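Local coordinates for protein structure-specific endonuclease subunit slx4 (Schizosaccharomyces pombe, PDB 4ZDT) that serves as the regulatory subunit of the Slx1-Slx4 structure-specific endonuclease, which cuts branched DNA near its junctions during repair and recombination, at residues Q7-R10 and A11-Q14; K20-S23 and V24-I28. One frame throughout, in Å; residues are numbered along the deposited sequence.

Interaction 1 and interaction 2 follow in series along the C-terminal domain of Slx4, an all-helical unit of the SLX4 family. Interaction 1 (7-10 with 11-14) spans about two turns in the middle of helix 3-18; interaction 2 (20-23 with 24-28) is the loop that leaves this helix and starts helix 23-29. Their centres lie 15 Å apart and their nearest atoms about 7 Å, so they do not touch. Helix 52-62 packs on the first, helix 36-45 on the second, and W25 and I28 of helix 23-29 rest on V16 of helix 3-18. Both reach V47 of the Slx1 chain, through S13 and W25, so successive helices contribute to one heterodimer interface.

Interaction 1: residues Q7-R10 and A11-Q14; sequences QTHR and AISQ
Q7 reaches A11 through the backbone alone: its carbonyl O takes the A11 N-H at 3.3 Å, a weak bond that opens a run of four i to i+4 bonds in the middle of helix 3-18. T8 comes next, its O accepting from I12 N at 3.2 Å. The flank of the I12 side chain also lies against this carbonyl, with I12 CG1 3.6 Å from T8 O. H9 O receives S13 N in the third bond. The imidazole meets I12 obliquely through CD2, H9 CD2 being 4.4 Å from I12 CD1, while H9 NE2 is hydrogen-bonded to S57 of helix 52-62. R10 makes the shortest backbone bond, Q14 N to R10 O at 2.8 Å. Its side chain runs extended from CG to NE, with CG anti to the backbone N (chi1 -173°), and brings the guanidinium alongside Q14. The Q14 chain bends at chi2 (-58°), placing Q14 NE2 4.2 Å above the plane of the R10 guanidinium, toward its rim, with the amide tilted 21° from that plane. Meanwhile Q14 CG lies 3.9 Å from R10 NH1. Q14 NE2 is hydrogen-bonded to E44 of the Slx1 chain, on which R10 also packs; S13 OG is likewise bonded to C45 O of that chain and to W58 of its own. Q14 NE2 thus lies over one face of the R10 guanidinium, near its rim, and no bond joins the two side chains; the probably negative E44 of the Slx1 chain, hydrogen-bonded to Q14 NE2, lies against R10 and would probably favour its positive charge there.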
loop_
_atom_site.group_PDB
_atom_site.type_symbol
_atom_site.label_atom_id
_atom_site.label_comp_id
_atom_site.label_asym_id
_atom_site.label_seq_id
_atom_site.Cartn_x
_atom_site.Cartn_y
_atom_site.Cartn_z
ATOM N N GLN B 7 18.262 -2.434 4.476
ATOM C CA GLN B 7 18.144 -3.682 3.678
ATOM C C GLN B 7 17.111 -4.638 4.288
ATOM O O GLN B 7 16.386 -5.309 3.566
ATOM C CB GLN B 7 19.490 -4.409 3.536
ATOM C CG GLN B 7 20.628 -3.587 2.928
ATOM C CD GLN B 7 22.013 -4.218 3.167
ATOM O OE1 GLN B 7 22.131 -5.392 3.554
ATOM N NE2 GLN B 7 23.062 -3.440 2.925
ATOM N N THR B 8 17.054 -4.719 5.628
ATOM C CA THR B 8 16.022 -5.544 6.256
ATOM C C THR B 8 14.635 -4.883 6.159
ATOM O O THR B 8 13.614 -5.557 5.938
ATOM C CB THR B 8 16.340 -5.888 7.730
ATOM O OG1 THR B 8 17.641 -6.479 7.807
ATOM C CG2 THR B 8 15.365 -6.909 8.202
ATOM N N HIS B 9 14.603 -3.560 6.273
ATOM C CA HIS B 9 13.358 -2.815 6.109
ATOM C C HIS B 9 12.792 -2.981 4.691
ATOM O O HIS B 9 11.578 -2.969 4.492
ATOM C CB HIS B 9 13.575 -1.333 6.420
ATOM C CG HIS B 9 13.609 -1.022 7.883
ATOM N ND1 HIS B 9 13.977 0.213 8.373
ATOM C CD2 HIS B 9 13.322 -1.784 8.965
ATOM C CE1 HIS B 9 13.915 0.198 9.693
ATOM N NE2 HIS B 9 13.520 -1.003 10.077
ATOM N N ARG B 10 13.685 -3.134 3.717
ATOM C CA ARG B 10 13.303 -3.296 2.318
ATOM C C ARG B 10 12.646 -4.660 2.086
ATOM O O ARG B 10 11.653 -4.761 1.366
ATOM C CB ARG B 10 14.529 -3.111 1.411
ATOM C CG ARG B 10 14.215 -3.092 -0.097
ATOM C CD ARG B 10 15.500 -2.895 -0.906
ATOM N NE ARG B 10 15.264 -2.685 -2.337
ATOM C CZ ARG B 10 14.930 -3.640 -3.204
ATOM N NH1 ARG B 10 14.750 -4.898 -2.807
ATOM N NH2 ARG B 10 14.764 -3.333 -4.481
ATOM N N ALA B 11 13.201 -5.696 2.728
ATOM C CA ALA B 11 12.637 -7.035 2.698
ATOM C C ALA B 11 11.206 -7.089 3.243
ATOM O O ALA B 11 10.363 -7.805 2.682
ATOM C CB ALA B 11 13.539 -8.023 3.452
ATOM N N ILE B 12 10.913 -6.336 4.313
ATOM C CA ILE B 12 9.536 -6.296 4.836
ATOM C C ILE B 12 8.612 -5.684 3.762
ATOM O O ILE B 12 7.545 -6.243 3.459
ATOM C CB ILE B 12 9.409 -5.522 6.183
ATOM C CG1 ILE B 12 10.285 -6.159 7.291
ATOM C CG2 ILE B 12 7.939 -5.450 6.650
ATOM C CD1 ILE B 12 10.572 -5.201 8.477
ATOM N N SER B 13 9.039 -4.557 3.175
ATOM C CA SER B 13 8.255 -3.907 2.125
ATOM C C SER B 13 8.012 -4.859 0.951
ATOM O O SER B 13 6.887 -4.929 0.427
ATOM C CB SER B 13 8.923 -2.616 1.648
ATOM O OG SER B 13 9.062 -1.684 2.729
ATOM N N GLN B 14 9.060 -5.583 0.545
ATOM C CA GLN B 14 8.951 -6.530 -0.558
ATOM C C GLN B 14 7.952 -7.629 -0.274
ATOM O O GLN B 14 7.187 -7.997 -1.164
ATOM C CB GLN B 14 10.312 -7.108 -0.984
ATOM C CG GLN B 14 11.256 -6.075 -1.583
ATOM C CD GLN B 14 10.678 -5.377 -2.805
ATOM O OE1 GLN B 14 10.354 -6.020 -3.812
ATOM N NE2 GLN B 14 10.549 -4.064 -2.728
#

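Interaction 2: residues K20-S23 and V24-I28; sequences KDNS and VWIKI
An Asx turn leads into helix 23-29, where D21 OD1 accepts from the backbone two residues on, S23 N, at 3.1 Å. The same oxygen takes the S23 hydroxyl, OG to OD1 2.6 Å, on its syn side, whereas the amide meets it from above the carboxylate plane. With chi1 at 60°, S23 OG sits between its own backbone N and carbonyl carbon, which lets hydroxyl and amide converge on one acceptor. Without the hydroxyl, as with an alanine here, D21 OD1 would probably keep only the amide of S23 and the carboxylate be freer to turn. D21 OD2 pairs with W42 of helix 36-45, so the aspartate ties the helix start to a second helix. N22 occupies the N-cap position, but its side chain makes no capping bond; its carbonyl instead begins the helical pattern, taking I26 N at 2.9 Å. I26 CG1 closes on the same N22 O at 3.2 Å, and the asparagine side chain crosses it, OD1 to CG1 4.0 Å. K27 N bonds to S23 O at 3.0 Å, and a water links D21 O to the amide N of W25, whose indole NE1 is bonded to V47 O of the Slx1 chain.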
loop_
_atom_site.group_PDB
_atom_site.type_symbol
_atom_site.label_atom_id
_atom_site.label_comp_id
_atom_site.label_asym_id
_atom_site.label_seq_id
_atom_site.Cartn_x
_atom_site.Cartn_y
_atom_site.Cartn_z
ATOM N N LYS B 20 0.973 -13.008 -2.402
ATOM C CA LYS B 20 -0.353 -13.201 -3.031
ATOM C C LYS B 20 -1.448 -12.643 -2.144
ATOM O O LYS B 20 -2.442 -12.127 -2.638
ATOM C CB LYS B 20 -0.653 -14.682 -3.326
ATOM C CG LYS B 20 0.456 -15.425 -4.070
ATOM C CD LYS B 20 0.583 -15.045 -5.548
ATOM C CE LYS B 20 1.640 -15.919 -6.238
ATOM N NZ LYS B 20 1.776 -15.610 -7.686
ATOM N N ASP B 21 -1.267 -12.764 -0.834
ATOM C CA ASP B 21 -2.173 -12.168 0.134
ATOM C C ASP B 21 -1.878 -10.659 0.267
ATOM O O ASP B 21 -0.934 -10.250 0.964
ATOM C CB ASP B 21 -2.032 -12.868 1.482
ATOM C CG ASP B 21 -2.872 -12.231 2.571
ATOM O OD1 ASP B 21 -3.699 -11.331 2.306
ATOM O OD2 ASP B 21 -2.711 -12.639 3.719
ATOM N N ASN B 22 -2.685 -9.850 -0.421
ATOM C CA ASN B 22 -2.455 -8.407 -0.483
ATOM C C ASN B 22 -3.171 -7.615 0.605
ATOM O O ASN B 22 -3.197 -6.370 0.577
ATOM C CB ASN B 22 -2.795 -7.870 -1.886
ATOM C CG ASN B 22 -4.290 -7.860 -2.179
ATOM O OD1 ASN B 22 -5.111 -8.226 -1.343
ATOM N ND2 ASN B 22 -4.641 -7.435 -3.387
ATOM N N SER B 23 -3.750 -8.333 1.562
ATOM C CA SER B 23 -4.567 -7.719 2.596
ATOM C C SER B 23 -3.779 -6.747 3.467
ATOM O O SER B 23 -4.320 -5.716 3.880
ATOM C CB SER B 23 -5.277 -8.774 3.455
ATOM O OG SER B 23 -4.356 -9.645 4.103
ATOM N N VAL B 24 -2.517 -7.066 3.759
ATOM C CA VAL B 24 -1.706 -6.139 4.547
ATOM C C VAL B 24 -1.466 -4.854 3.754
ATOM O O VAL B 24 -1.576 -3.766 4.297
ATOM C CB VAL B 24 -0.346 -6.734 4.995
ATOM C CG1 VAL B 24 0.513 -5.653 5.677
ATOM C CG2 VAL B 24 -0.559 -7.898 5.939
ATOM N N TRP B 25 -1.104 -4.984 2.484
ATOM C CA TRP B 25 -0.829 -3.795 1.695
ATOM C C TRP B 25 -2.104 -2.939 1.624
ATOM O O TRP B 25 -2.046 -1.718 1.764
ATOM C CB TRP B 25 -0.300 -4.143 0.312
ATOM C CG TRP B 25 0.391 -2.988 -0.374
ATOM C CD1 TRP B 25 0.707 -1.765 0.175
ATOM C CD2 TRP B 25 0.890 -2.966 -1.703
ATOM N NE1 TRP B 25 1.352 -0.986 -0.745
ATOM C CE2 TRP B 25 1.474 -1.695 -1.911
ATOM C CE3 TRP B 25 0.894 -3.896 -2.755
ATOM C CZ2 TRP B 25 2.063 -1.332 -3.121
ATOM C CZ3 TRP B 25 1.483 -3.541 -3.952
ATOM C CH2 TRP B 25 2.054 -2.265 -4.135
ATOM N N ILE B 26 -3.253 -3.595 1.462
ATOM C CA ILE B 26 -4.533 -2.873 1.372
ATOM C C ILE B 26 -4.848 -2.127 2.668
ATOM O O ILE B 26 -5.380 -1.015 2.633
ATOM C CB ILE B 26 -5.687 -3.826 0.989
ATOM C CG1 ILE B 26 -5.475 -4.357 -0.438
ATOM C CG2 ILE B 26 -7.051 -3.127 1.122
ATOM C CD1 ILE B 26 -5.740 -3.344 -1.504
ATOM N N LYS B 27 -4.502 -2.721 3.813
ATOM C CA LYS B 27 -4.652 -2.020 5.086
ATOM C C LYS B 27 -3.822 -0.735 5.113
ATOM O O LYS B 27 -4.331 0.340 5.457
ATOM C CB LYS B 27 -4.286 -2.925 6.286
ATOM C CG LYS B 27 -5.399 -3.930 6.651
ATOM C CD LYS B 27 -4.945 -4.844 7.795
ATOM C CE LYS B 27 -6.011 -5.868 8.158
ATOM N NZ LYS B 27 -5.564 -6.609 9.350
ATOM N N ILE B 28 -2.555 -0.852 4.738
ATOM C CA ILE B 28 -1.619 0.276 4.693
ATOM C C ILE B 28 -2.147 1.368 3.756
ATOM O O ILE B 28 -2.165 2.546 4.111
ATOM C CB ILE B 28 -0.215 -0.195 4.212
ATOM C CG1 ILE B 28 0.425 -1.114 5.274
ATOM C CG2 ILE B 28 0.731 1.007 3.872
ATOM C CD1 ILE B 28 1.661 -1.886 4.769
HETATM O O HOH W 1 -0.011 -7.658 1.674
#